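Local coordinates for beta-glycosidase (Bacteroides caccae, PDB 6T2R), which probably cleaves mucin O-glycans from within the chain as an endo-acting beta-galactosidase of glycoside hydrolase family 16, at residues 153-158 with 177-182; 121-126 with 146-151; 142-147 with 199-204; 113-118 with 185-190. All coordinates share one frame; numbering follows the deposited sequence.

Contacts 1 and 2 are strand pairings within one curved sheet of the beta-jelly roll, their centres about 10 Å apart. Contact 4 pairs two strands of the facing sheet, and contact 3 bridges the core between the two. Contacts 2 and 3 share Ile146 and Met147, part of the sequence Glu143-Val-Asp-Ile-Met-Glu148, which matches the signature that carries the catalytic acids in family 16 relatives. Tyr190 of contact 4 packs on Val156 and Ile182 of contact 1 and on Met147. Gln158 NE2 in contact 1 bonds to Ile146 O and His202 O, tying contact 1 to both segments of contact 3, the centres of contacts 1 and 3 being about 11 Å apart.

Contact 1: residues 153-158 with 177-182; sequences DSIVYQ and GNTIPI
Two donors converge on the carbonyl oxygen of Asn178: Gln158 N reaches Asn178 O across the strands at 3.1 Å and almost straight (175°), and Asn208 ND2 supplies the second bond. Asn178 N answers to Gln158 O, and Val156 and Ile180 exchange the next pair, with Val156 N 3.0 Å from Ile180 O. Beyond the last bridge Ile182 N still meets Ser154 O at 2.9 Å, approaching from above the carbonyl plane. On one face of the ladder the methyl CG2 of Thr179 sits over the Tyr157 ring, 3.6 Å from its centroid, a CH-pi contact. Thr179 holds that methyl anti to its own carbonyl carbon (chi1 66° for OG1), where it also touches Ile155 CD1 at 3.7 Å. The other face is mixed: Val156 lies alongside Ile180, and Ile182, just past the strand end, crosses Val156 at about a right angle, with Val156 CG1 3.7 Å from Ile182 CG2. Gln158 brings a buried amide to this face, its NE2 bonded to Ile146 O and His202 O and its OE1 to Asn208 ND2. An antiparallel ladder with one face turned to the facing sheet is characteristic of the beta-jelly-roll sandwich of family 16.

Contact 2: residues 121-126 with 146-151; sequences GAWPAI and IMERLN
Ile126 and Met147, the two residues most deeply engaged, form an antiparallel hydrogen-bonded pair: Ile126 N donates to Met147 O at 2.8 Å, and Met147 N returns a bond to Ile126 O at 2.9 Å, each donor lying in the carbonyl plane on a lone pair. Ile126 O also receives a weak, bent bond from Ile146 N (123°); Ile146 and Met147 both face Ile126, a classic beta bulge. Ile146 crosses the Ile126 side chain at about a right angle, Ile146 CB lying 4.0 Å from Ile126 CG2. Met147 is bent at chi2 (-76°) and chi3 (-67°), which brings its CE to 3.9 Å from Ile126 CG1 and 3.4 Å from Pro124 O. Pro124, third in buried surface, has no N-H to offer the ladder; its ring carbon CD instead rests 3.2 Å from Arg149 O, while Arg149 N sends a weak bond to Pro124 O. Farther on, Asn151 clasps the chain twice, through Asn151 N to Ala122 O and through Asn151 OD1 to Gly121 N, the latter 2.7 Å long. As in family 16 relatives with the bulged signature, the bulge probably keeps Glu148 on the cleft side. Ile126 and Met147 point instead into the core, against Tyr190 of strand 187-195 and residues of strand 108-116, while backbone bonds from Gly121, Trp123 and Ala125 continue the sheet to Gly237, Gln235 and Asp233, and Glu148 pairs onward with Tyr157 of strand 155-161.

Contact 3: residues 142-147 with 199-204; sequences GEVDIM and LVFHVN
The Phe201 ring presents its CE1 corner to segment 142-147. Ile146 CA lies at the ring edge, near the ring plane, whereas Val144 CG1 and the backbone carbonyl oxygen of Asp145 approach obliquely, Asp145 O standing 3.5 Å from Phe201 CE1. Phe209 of strand 206-212 meets the same ring with its plane nearly parallel. This is packing across the core of the family 16 beta-jelly roll: strand 143-145 belongs to one sheet and strand 199-203 to the other, their axes 10.1 Å apart and inclined by 23°, and no hydrogen bond passes between them. Apart from the backbone of Asp145 and Ile146 against the Phe201 ring, the gap is spanned by side chains. Alternation along strand 143-145 turns Val144 toward the facing sheet, while the acid groups of Glu143 and Asp145 lie off on the other side, where Glu143 OE2 takes a bond from Trp138 NE1. The strand thus separates the acidic signature of the probable cleft from the hydrophobic interior, where Leu199 also packs on Phe222 and Phe224. Val144 divides its two methyls between the two partners: its side chain runs at a slant to that of Phe201, and CG1, anti to the backbone N (chi1 177°), lies 3.8 Å from Phe201 CE1, while CG2 meets Leu199 tip to tip, with Val144 CG2 3.8 Å from Leu199 CD1.

Contact 4: residues 113-118 with 185-190; sequences RARLHG and EDFNVY
Phe187 is gripped between two arginines of the neighbouring strand, in an antiparallel pairing within one sheet of the family 16 beta-jelly roll. Arg115 CB lies over the centre of one ring face, 3.7 Å from the Phe187 centroid, a CH-pi contact. The extended Arg113 sets its guanidinium over Phe187 CB, 19° from the ring plane, so that NH1 lies over the rim of the opposite face, Arg113 NH1 3.6 Å from Phe187 CG. A bend at chi3 (62°) puts the face of the Arg115 guanidinium over Phe187 CE2, the planes 42° apart, with Arg115 NH1 3.4 Å from Phe187 CE2. Salt bridges from Arg113 to Asp256 and from Arg115 to Glu254 hold both charged ends. Ala114 and Asn188 close the tight part with two backbone bonds, Ala114 N to Asn188 O and Asn188 N to Ala114 O. Toward the exposed Glu185 and Asp186 the strands part, and a water takes the bond of Leu116 N (2.9 Å), its link onward to Asp186 O being too short to trust. Another water lies at the edge of the Tyr190 ring, in its plane: it accepts from Asn188 ND2, which also bonds to Asn183 O, donates to Ala114 O at 2.7 Å, and lies 2.6 Å from Tyr190 OH.

Contact 1: residues 153-158 with 177-182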
loop_
_atom_site.group_PDB
_atom_site.type_symbol
_atom_site.label_atom_id
_atom_site.label_comp_id
_atom_site.label_asym_id
_atom_site.label_seq_id
_atom_site.Cartn_x
_atom_site.Cartn_y
_atom_site.Cartn_z
ATOM N N ASP A 153 -2.058 -9.632 14.353
ATOM C CA ASP A 153 -1.100 -10.646 13.820
ATOM C C ASP A 153 0.330 -10.109 13.947
ATOM O O ASP A 153 0.544 -8.918 13.802
ATOM C CB ASP A 153 -1.348 -11.012 12.350
ATOM C CG ASP A 153 -2.708 -11.609 11.998
ATOM O OD1 ASP A 153 -3.426 -12.031 12.899
ATOM O OD2 ASP A 153 -3.029 -11.661 10.792
ATOM N N SER A 154 1.289 -10.988 14.180
ATOM C CA SER A 154 2.743 -10.731 14.103
ATOM C C SER A 154 3.265 -11.107 12.709
ATOM O O SER A 154 4.491 -11.342 12.553
ATOM C CB SER A 154 3.429 -11.526 15.168
ATOM O OG SER A 154 3.305 -12.906 14.842
ATOM N N ILE A 155 2.366 -11.202 11.724
ATOM C CA ILE A 155 2.748 -11.414 10.294
ATOM C C ILE A 155 2.009 -10.383 9.445
ATOM O O ILE A 155 0.982 -9.877 9.914
ATOM C CB ILE A 155 2.373 -12.822 9.839
ATOM C CG1 ILE A 155 0.866 -13.035 10.029
ATOM C CG2 ILE A 155 3.263 -13.860 10.536
ATOM C CD1 ILE A 155 0.252 -14.147 9.201
ATOM N N VAL A 156 2.498 -10.142 8.233
ATOM C CA VAL A 156 1.773 -9.328 7.224
ATOM C C VAL A 156 1.626 -10.188 5.977
ATOM O O VAL A 156 2.445 -11.108 5.771
ATOM C CB VAL A 156 2.480 -8.005 6.891
ATOM C CG1 VAL A 156 2.604 -7.099 8.102
ATOM C CG2 VAL A 156 3.824 -8.244 6.223
ATOM N N TYR A 157 0.624 -9.857 5.183
ATOM C CA TYR A 157 0.387 -10.410 3.831
ATOM C C TYR A 157 1.016 -9.447 2.827
ATOM O O TYR A 157 0.800 -8.215 2.918
ATOM C CB TYR A 157 -1.109 -10.588 3.592
ATOM C CG TYR A 157 -1.780 -11.588 4.507
ATOM C CD1 TYR A 157 -2.008 -11.299 5.846
ATOM C CD2 TYR A 157 -2.223 -12.804 4.029
ATOM C CE1 TYR A 157 -2.629 -12.201 6.692
ATOM C CE2 TYR A 157 -2.859 -13.715 4.861
ATOM C CZ TYR A 157 -3.061 -13.411 6.194
ATOM O OH TYR A 157 -3.673 -14.301 7.015
ATOM N N GLN A 158 1.724 -10.009 1.863
ATOM C CA GLN A 158 2.034 -9.321 0.598
ATOM C C GLN A 158 1.363 -10.129 -0.530
ATOM O O GLN A 158 1.405 -11.391 -0.473
ATOM C CB GLN A 158 3.549 -9.162 0.507
ATOM C CG GLN A 158 4.129 -8.320 1.656
ATOM C CD GLN A 158 5.614 -8.081 1.493
ATOM O OE1 GLN A 158 6.410 -9.026 1.594
ATOM N NE2 GLN A 158 5.992 -6.837 1.213
ATOM N N GLY A 177 0.352 -14.744 -3.361
ATOM C CA GLY A 177 0.555 -14.097 -2.054
ATOM C C GLY A 177 1.350 -14.939 -1.072
ATOM O O GLY A 177 1.501 -16.127 -1.283
ATOM N N ASN A 178 1.911 -14.305 -0.056
ATOM C CA ASN A 178 2.624 -15.024 1.019
ATOM C C ASN A 178 2.700 -14.123 2.250
ATOM O O ASN A 178 2.824 -12.901 2.102
ATOM C CB ASN A 178 4.014 -15.467 0.538
ATOM C CG ASN A 178 4.554 -16.627 1.341
ATOM O OD1 ASN A 178 3.828 -17.558 1.582
ATOM N ND2 ASN A 178 5.813 -16.575 1.749
ATOM N N THR A 179 2.708 -14.732 3.427
ATOM C CA THR A 179 2.913 -14.051 4.721
ATOM C C THR A 179 4.369 -14.158 5.137
ATOM O O THR A 179 5.076 -15.035 4.668
ATOM C CB THR A 179 2.022 -14.618 5.829
ATOM O OG1 THR A 179 2.484 -15.945 6.021
ATOM C CG2 THR A 179 0.555 -14.590 5.495
ATOM N N ILE A 180 4.794 -13.196 5.929
ATOM C CA ILE A 180 6.141 -13.127 6.532
ATOM C C ILE A 180 5.986 -12.465 7.902
ATOM O O ILE A 180 5.114 -11.616 8.102
ATOM C CB ILE A 180 7.115 -12.409 5.579
ATOM C CG1 ILE A 180 8.544 -12.436 6.120
ATOM C CG2 ILE A 180 6.660 -10.995 5.248
ATOM C CD1 ILE A 180 9.598 -12.356 5.058
ATOM N N PRO A 181 6.726 -12.935 8.923
ATOM C CA PRO A 181 6.639 -12.343 10.251
ATOM C C PRO A 181 7.194 -10.918 10.229
ATOM O O PRO A 181 8.096 -10.650 9.414
ATOM C CB PRO A 181 7.500 -13.245 11.168
ATOM C CG PRO A 181 7.714 -14.526 10.356
ATOM C CD PRO A 181 7.608 -14.112 8.898
ATOM N N ILE A 182 6.694 -10.113 11.168
ATOM C CA ILE A 182 7.199 -8.746 11.462
ATOM C C ILE A 182 7.532 -8.619 12.955
ATOM O O ILE A 182 7.132 -9.478 13.744
ATOM C CB ILE A 182 6.158 -7.693 11.020
ATOM C CG1 ILE A 182 4.853 -7.823 11.801
ATOM C CG2 ILE A 182 5.909 -7.775 9.511
ATOM C CD1 ILE A 182 3.999 -6.592 11.721
#

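Contact 2: residues 121-126 with 146-151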
loop_
_atom_site.group_PDB
_atom_site.type_symbol
_atom_site.label_atom_id
_atom_site.label_comp_id
_atom_site.label_asym_id
_atom_site.label_seq_id
_atom_site.Cartn_x
_atom_site.Cartn_y
_atom_site.Cartn_z
ATOM N N GLY A 121 -10.302 -6.146 14.082
ATOM C CA GLY A 121 -11.004 -5.544 12.933
ATOM C C GLY A 121 -10.172 -4.544 12.168
ATOM O O GLY A 121 -10.624 -4.095 11.113
ATOM N N ALA A 122 -8.969 -4.234 12.635
ATOM C CA ALA A 122 -8.051 -3.351 11.880
ATOM C C ALA A 122 -7.259 -4.167 10.828
ATOM O O ALA A 122 -6.844 -5.331 11.105
ATOM C CB ALA A 122 -7.165 -2.600 12.843
ATOM N N TRP A 123 -7.080 -3.570 9.645
ATOM C CA TRP A 123 -6.265 -4.111 8.528
ATOM C C TRP A 123 -5.722 -2.945 7.719
ATOM O O TRP A 123 -6.089 -2.729 6.560
ATOM C CB TRP A 123 -7.062 -5.114 7.689
ATOM C CG TRP A 123 -8.362 -4.645 7.123
ATOM C CD1 TRP A 123 -9.373 -4.002 7.775
ATOM C CD2 TRP A 123 -8.840 -4.884 5.787
ATOM N NE1 TRP A 123 -10.428 -3.801 6.928
ATOM C CE2 TRP A 123 -10.128 -4.327 5.696
ATOM C CE3 TRP A 123 -8.290 -5.473 4.651
ATOM C CZ2 TRP A 123 -10.874 -4.334 4.518
ATOM C CZ3 TRP A 123 -9.031 -5.486 3.482
ATOM C CH2 TRP A 123 -10.307 -4.925 3.425
ATOM N N PRO A 124 -4.793 -2.169 8.321
ATOM C CA PRO A 124 -4.059 -1.136 7.587
ATOM C C PRO A 124 -3.298 -1.740 6.396
ATOM O O PRO A 124 -2.830 -2.838 6.523
ATOM C CB PRO A 124 -3.058 -0.607 8.611
ATOM C CG PRO A 124 -2.883 -1.806 9.539
ATOM C CD PRO A 124 -4.281 -2.344 9.690
ATOM N N ALA A 125 -3.253 -1.023 5.278
ATOM C CA ALA A 125 -2.669 -1.506 4.015
ATOM C C ALA A 125 -1.732 -0.464 3.418
ATOM O O ALA A 125 -1.927 0.755 3.631
ATOM C CB ALA A 125 -3.760 -1.880 3.030
ATOM N N ILE A 126 -0.744 -0.944 2.667
ATOM C CA ILE A 126 0.146 -0.136 1.784
ATOM C C ILE A 126 0.100 -0.824 0.425
ATOM O O ILE A 126 0.403 -2.023 0.352
ATOM C CB ILE A 126 1.576 -0.087 2.358
ATOM C CG1 ILE A 126 1.591 0.505 3.769
ATOM C CG2 ILE A 126 2.506 0.643 1.405
ATOM C CD1 ILE A 126 2.879 0.331 4.556
ATOM N N ILE A 146 1.563 -4.144 -0.944
ATOM C CA ILE A 146 2.918 -4.132 -0.308
ATOM C C ILE A 146 2.794 -4.520 1.172
ATOM O O ILE A 146 3.721 -5.152 1.703
ATOM C CB ILE A 146 3.571 -2.759 -0.510
ATOM C CG1 ILE A 146 3.572 -2.376 -1.994
ATOM C CG2 ILE A 146 4.956 -2.748 0.109
ATOM C CD1 ILE A 146 3.998 -0.957 -2.334
ATOM N N MET A 147 1.668 -4.206 1.827
ATOM C CA MET A 147 1.436 -4.596 3.245
ATOM C C MET A 147 -0.066 -4.646 3.546
ATOM O O MET A 147 -0.783 -3.694 3.212
ATOM C CB MET A 147 2.126 -3.577 4.156
ATOM C CG MET A 147 2.234 -3.964 5.612
ATOM S SD MET A 147 0.690 -3.807 6.524
ATOM C CE MET A 147 0.465 -2.022 6.487
ATOM N N GLU A 148 -0.502 -5.728 4.182
ATOM C CA GLU A 148 -1.792 -5.854 4.893
ATOM C C GLU A 148 -1.515 -6.518 6.238
ATOM O O GLU A 148 -0.810 -7.506 6.233
ATOM C CB GLU A 148 -2.714 -6.665 4.009
ATOM C CG GLU A 148 -2.837 -6.020 2.645
ATOM C CD GLU A 148 -4.065 -6.439 1.913
ATOM O OE1 GLU A 148 -3.935 -7.398 1.091
ATOM O OE2 GLU A 148 -5.118 -5.838 2.186
ATOM N N ARG A 149 -1.929 -5.906 7.343
ATOM C CA ARG A 149 -1.779 -6.492 8.702
ATOM C C ARG A 149 -3.164 -6.566 9.372
ATOM O O ARG A 149 -3.782 -5.522 9.688
ATOM C CB ARG A 149 -0.732 -5.725 9.512
ATOM C CG ARG A 149 -0.065 -6.571 10.591
ATOM C CD ARG A 149 -0.992 -7.011 11.721
ATOM N NE ARG A 149 -1.286 -5.831 12.497
ATOM C CZ ARG A 149 -0.603 -5.446 13.575
ATOM N NH1 ARG A 149 0.342 -6.206 14.092
ATOM N NH2 ARG A 149 -0.886 -4.291 14.147
ATOM N N LEU A 150 -3.596 -7.795 9.608
ATOM C CA LEU A 150 -4.921 -8.153 10.176
ATOM C C LEU A 150 -4.848 -8.181 11.705
ATOM O O LEU A 150 -3.993 -8.907 12.267
ATOM C CB LEU A 150 -5.305 -9.545 9.660
ATOM C CG LEU A 150 -6.169 -9.605 8.397
ATOM C CD1 LEU A 150 -5.773 -8.550 7.383
ATOM C CD2 LEU A 150 -6.111 -10.984 7.771
ATOM N N ASN A 151 -5.785 -7.501 12.356
ATOM C CA ASN A 151 -6.074 -7.753 13.787
ATOM C C ASN A 151 -4.796 -7.480 14.586
ATOM O O ASN A 151 -4.256 -6.365 14.472
ATOM C CB ASN A 151 -6.672 -9.160 13.953
ATOM C CG ASN A 151 -8.023 -9.237 13.280
ATOM O OD1 ASN A 151 -8.919 -8.449 13.599
ATOM N ND2 ASN A 151 -8.172 -10.138 12.320
#

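Contact 3: residues 142-147 with 199-204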
loop_
_atom_site.group_PDB
_atom_site.type_symbol
_atom_site.label_atom_id
_atom_site.label_comp_id
_atom_site.label_asym_id
_atom_site.label_seq_id
_atom_site.Cartn_x
_atom_site.Cartn_y
_atom_site.Cartn_z
ATOM N N GLY A 142 -4.524 -4.736 -12.592
ATOM C CA GLY A 142 -3.639 -5.254 -11.538
ATOM C C GLY A 142 -3.755 -4.481 -10.232
ATOM O O GLY A 142 -4.203 -3.307 -10.229
ATOM N N GLU A 143 -3.306 -5.114 -9.158
ATOM C CA GLU A 143 -3.222 -4.553 -7.791
ATOM C C GLU A 143 -1.999 -5.187 -7.120
ATOM O O GLU A 143 -1.761 -6.413 -7.320
ATOM C CB GLU A 143 -4.494 -4.862 -6.995
ATOM C CG GLU A 143 -4.530 -4.217 -5.602
ATOM C CD GLU A 143 -5.599 -4.797 -4.688
ATOM O OE1 GLU A 143 -5.341 -4.985 -3.505
ATOM O OE2 GLU A 143 -6.692 -5.065 -5.181
ATOM N N VAL A 144 -1.233 -4.376 -6.393
ATOM C CA VAL A 144 -0.026 -4.814 -5.659
ATOM C C VAL A 144 -0.196 -4.392 -4.201
ATOM O O VAL A 144 -0.204 -3.201 -3.909
ATOM C CB VAL A 144 1.236 -4.218 -6.289
ATOM C CG1 VAL A 144 2.490 -4.605 -5.514
ATOM C CG2 VAL A 144 1.359 -4.620 -7.749
ATOM N N ASP A 145 -0.331 -5.368 -3.327
ATOM C CA ASP A 145 -0.460 -5.153 -1.866
ATOM C C ASP A 145 0.939 -5.263 -1.270
ATOM O O ASP A 145 1.448 -6.376 -1.144
ATOM C CB ASP A 145 -1.481 -6.157 -1.321
ATOM C CG ASP A 145 -2.852 -5.970 -1.953
ATOM O OD1 ASP A 145 -3.115 -4.855 -2.451
ATOM O OD2 ASP A 145 -3.636 -6.929 -1.948
ATOM N N ILE A 146 1.563 -4.144 -0.944
ATOM C CA ILE A 146 2.918 -4.132 -0.308
ATOM C C ILE A 146 2.794 -4.520 1.172
ATOM O O ILE A 146 3.721 -5.152 1.703
ATOM C CB ILE A 146 3.571 -2.759 -0.510
ATOM C CG1 ILE A 146 3.572 -2.376 -1.994
ATOM C CG2 ILE A 146 4.956 -2.748 0.109
ATOM C CD1 ILE A 146 3.998 -0.957 -2.334
ATOM N N MET A 147 1.668 -4.206 1.827
ATOM C CA MET A 147 1.436 -4.596 3.245
ATOM C C MET A 147 -0.066 -4.646 3.546
ATOM O O MET A 147 -0.783 -3.694 3.212
ATOM C CB MET A 147 2.126 -3.577 4.156
ATOM C CG MET A 147 2.234 -3.964 5.612
ATOM S SD MET A 147 0.690 -3.807 6.524
ATOM C CE MET A 147 0.465 -2.022 6.487
ATOM N N LEU A 199 7.719 -9.462 -9.899
ATOM C CA LEU A 199 7.680 -8.579 -8.718
ATOM C C LEU A 199 8.392 -9.321 -7.584
ATOM O O LEU A 199 8.180 -10.529 -7.484
ATOM C CB LEU A 199 6.238 -8.244 -8.332
ATOM C CG LEU A 199 5.338 -7.626 -9.403
ATOM C CD1 LEU A 199 4.003 -7.199 -8.771
ATOM C CD2 LEU A 199 6.006 -6.457 -10.125
ATOM N N VAL A 200 9.187 -8.623 -6.768
ATOM C CA VAL A 200 9.858 -9.212 -5.568
ATOM C C VAL A 200 9.466 -8.391 -4.337
ATOM O O VAL A 200 9.736 -7.173 -4.342
ATOM C CB VAL A 200 11.385 -9.241 -5.705
ATOM C CG1 VAL A 200 12.004 -9.945 -4.511
ATOM C CG2 VAL A 200 11.845 -9.864 -7.031
ATOM N N PHE A 201 8.854 -9.059 -3.348
ATOM C CA PHE A 201 8.338 -8.467 -2.086
ATOM C C PHE A 201 9.352 -8.670 -0.969
ATOM O O PHE A 201 9.902 -9.762 -0.862
ATOM C CB PHE A 201 7.000 -9.097 -1.722
ATOM C CG PHE A 201 5.880 -8.711 -2.658
ATOM C CD1 PHE A 201 5.121 -7.560 -2.452
ATOM C CD2 PHE A 201 5.582 -9.499 -3.749
ATOM C CE1 PHE A 201 4.092 -7.210 -3.322
ATOM C CE2 PHE A 201 4.549 -9.156 -4.613
ATOM C CZ PHE A 201 3.797 -8.030 -4.396
ATOM N N HIS A 202 9.582 -7.628 -0.185
ATOM C CA HIS A 202 10.544 -7.611 0.934
ATOM C C HIS A 202 9.833 -7.022 2.138
ATOM O O HIS A 202 8.978 -6.146 1.955
ATOM C CB HIS A 202 11.806 -6.791 0.605
ATOM C CG HIS A 202 12.615 -7.340 -0.516
ATOM N ND1 HIS A 202 12.507 -6.857 -1.807
ATOM C CD2 HIS A 202 13.512 -8.358 -0.554
ATOM C CE1 HIS A 202 13.342 -7.531 -2.585
ATOM N NE2 HIS A 202 13.962 -8.481 -1.836
ATOM N N VAL A 203 10.161 -7.563 3.305
ATOM C CA VAL A 203 9.955 -6.930 4.632
ATOM C C VAL A 203 11.339 -6.836 5.301
ATOM O O VAL A 203 12.038 -7.877 5.341
ATOM C CB VAL A 203 8.942 -7.749 5.451
ATOM C CG1 VAL A 203 8.797 -7.207 6.841
ATOM C CG2 VAL A 203 7.587 -7.795 4.764
ATOM N N ASN A 204 11.725 -5.632 5.744
ATOM C CA ASN A 204 13.063 -5.301 6.306
ATOM C C ASN A 204 14.186 -5.854 5.422
ATOM O O ASN A 204 15.144 -6.324 5.970
ATOM C CB ASN A 204 13.146 -5.821 7.750
ATOM C CG ASN A 204 12.009 -5.262 8.579
ATOM O OD1 ASN A 204 11.669 -4.095 8.424
ATOM N ND2 ASN A 204 11.378 -6.075 9.408
#

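Contact 4: residues 113-118 with 185-190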
loop_
_atom_site.group_PDB
_atom_site.type_symbol
_atom_site.label_atom_id
_atom_site.label_comp_id
_atom_site.label_asym_id
_atom_site.label_seq_id
_atom_site.Cartn_x
_atom_site.Cartn_y
_atom_site.Cartn_z
ATOM N N ARG A 113 8.228 2.799 5.515
ATOM C CA ARG A 113 8.613 2.422 6.895
ATOM C C ARG A 113 7.486 2.871 7.833
ATOM O O ARG A 113 7.128 4.086 7.850
ATOM C CB ARG A 113 10.002 2.978 7.230
ATOM C CG ARG A 113 10.405 2.691 8.670
ATOM C CD ARG A 113 11.805 3.171 8.990
ATOM N NE ARG A 113 12.343 2.497 10.167
ATOM C CZ ARG A 113 12.493 3.063 11.370
ATOM N NH1 ARG A 113 12.100 4.305 11.594
ATOM N NH2 ARG A 113 12.976 2.353 12.365
ATOM N N ALA A 114 6.931 1.928 8.589
ATOM C CA ALA A 114 5.677 2.128 9.334
ATOM C C ALA A 114 5.714 1.289 10.591
ATOM O O ALA A 114 6.272 0.150 10.558
ATOM C CB ALA A 114 4.482 1.733 8.490
ATOM N N ARG A 115 5.073 1.820 11.631
ATOM C CA ARG A 115 4.837 1.111 12.903
ATOM C C ARG A 115 3.326 0.912 13.034
ATOM O O ARG A 115 2.605 1.883 12.858
ATOM C CB ARG A 115 5.477 1.897 14.048
ATOM C CG ARG A 115 5.226 1.274 15.419
ATOM C CD ARG A 115 6.230 1.681 16.497
ATOM N NE ARG A 115 6.129 3.104 16.696
ATOM C CZ ARG A 115 7.078 3.898 17.187
ATOM N NH1 ARG A 115 8.257 3.431 17.536
ATOM N NH2 ARG A 115 6.860 5.191 17.270
ATOM N N LEU A 116 2.888 -0.310 13.338
ATOM C CA LEU A 116 1.457 -0.701 13.424
ATOM C C LEU A 116 1.100 -0.958 14.881
ATOM O O LEU A 116 2.042 -1.213 15.648
ATOM C CB LEU A 116 1.230 -1.962 12.577
ATOM C CG LEU A 116 1.680 -1.854 11.121
ATOM C CD1 LEU A 116 1.333 -3.100 10.329
ATOM C CD2 LEU A 116 1.072 -0.624 10.444
ATOM N N HIS A 117 -0.209 -0.977 15.168
ATOM C CA HIS A 117 -0.822 -1.205 16.506
ATOM C C HIS A 117 -1.988 -2.197 16.379
ATOM O O HIS A 117 -2.897 -1.919 15.605
ATOM C CB HIS A 117 -1.235 0.135 17.132
ATOM C CG HIS A 117 -0.094 1.089 17.269
ATOM N ND1 HIS A 117 0.702 1.134 18.409
ATOM C CD2 HIS A 117 0.429 1.980 16.399
ATOM C CE1 HIS A 117 1.678 2.002 18.223
ATOM N NE2 HIS A 117 1.532 2.550 16.994
ATOM N N GLY A 118 -1.939 -3.323 17.108
ATOM C CA GLY A 118 -3.004 -4.339 17.154
ATOM C C GLY A 118 -4.346 -3.730 17.526
ATOM O O GLY A 118 -4.378 -2.852 18.368
ATOM N N GLU A 185 5.585 -4.534 17.257
ATOM C CA GLU A 185 5.631 -3.332 18.131
ATOM C C GLU A 185 6.661 -2.340 17.555
ATOM O O GLU A 185 6.691 -1.217 18.035
ATOM C CB GLU A 185 5.885 -3.727 19.603
ATOM C CG GLU A 185 4.862 -4.714 20.237
ATOM C CD GLU A 185 3.352 -4.647 19.911
ATOM O OE1 GLU A 185 2.759 -3.541 19.822
ATOM O OE2 GLU A 185 2.726 -5.726 19.760
ATOM N N ASP A 186 7.423 -2.704 16.524
ATOM C CA ASP A 186 8.487 -1.828 15.948
ATOM C C ASP A 186 8.114 -1.283 14.562
ATOM O O ASP A 186 7.149 -1.763 13.929
ATOM C CB ASP A 186 9.819 -2.588 15.802
ATOM C CG ASP A 186 10.370 -3.123 17.118
ATOM O OD1 ASP A 186 9.896 -2.679 18.146
ATOM O OD2 ASP A 186 11.246 -3.992 17.092
ATOM N N PHE A 187 8.916 -0.341 14.080
ATOM C CA PHE A 187 8.913 0.050 12.658
ATOM C C PHE A 187 9.414 -1.145 11.841
ATOM O O PHE A 187 10.336 -1.867 12.265
ATOM C CB PHE A 187 9.781 1.277 12.380
ATOM C CG PHE A 187 9.155 2.581 12.804
ATOM C CD1 PHE A 187 8.247 3.234 11.973
ATOM C CD2 PHE A 187 9.498 3.181 14.007
ATOM C CE1 PHE A 187 7.650 4.421 12.363
ATOM C CE2 PHE A 187 8.915 4.379 14.375
ATOM C CZ PHE A 187 7.975 4.985 13.574
ATOM N N ASN A 188 8.810 -1.350 10.677
ATOM C CA ASN A 188 9.271 -2.358 9.707
ATOM C C ASN A 188 9.262 -1.659 8.359
ATOM O O ASN A 188 8.478 -0.700 8.184
ATOM C CB ASN A 188 8.375 -3.576 9.753
ATOM C CG ASN A 188 8.350 -4.256 11.108
ATOM O OD1 ASN A 188 9.160 -5.127 11.358
ATOM N ND2 ASN A 188 7.375 -3.930 11.953
ATOM N N VAL A 189 10.077 -2.127 7.434
ATOM C CA VAL A 189 10.143 -1.564 6.055
ATOM C C VAL A 189 9.473 -2.539 5.073
ATOM O O VAL A 189 10.048 -3.612 4.832
ATOM C CB VAL A 189 11.593 -1.276 5.646
ATOM C CG1 VAL A 189 11.650 -0.647 4.250
ATOM C CG2 VAL A 189 12.279 -0.380 6.680
ATOM N N TYR A 190 8.325 -2.150 4.515
ATOM C CA TYR A 190 7.558 -2.919 3.506
ATOM C C TYR A 190 7.970 -2.455 2.118
ATOM O O TYR A 190 7.947 -1.230 1.862
ATOM C CB TYR A 190 6.061 -2.796 3.811
ATOM C CG TYR A 190 5.735 -3.176 5.239
ATOM C CD1 TYR A 190 5.626 -4.502 5.608
ATOM C CD2 TYR A 190 5.628 -2.215 6.239
ATOM C CE1 TYR A 190 5.366 -4.868 6.915
ATOM C CE2 TYR A 190 5.367 -2.556 7.554
ATOM C CZ TYR A 190 5.223 -3.890 7.887
ATOM O OH TYR A 190 4.949 -4.251 9.176
HETATM O O HOH W 1 5.230 -2.300 10.889
HETATM O O HOH W 2 4.810 -2.371 13.835
#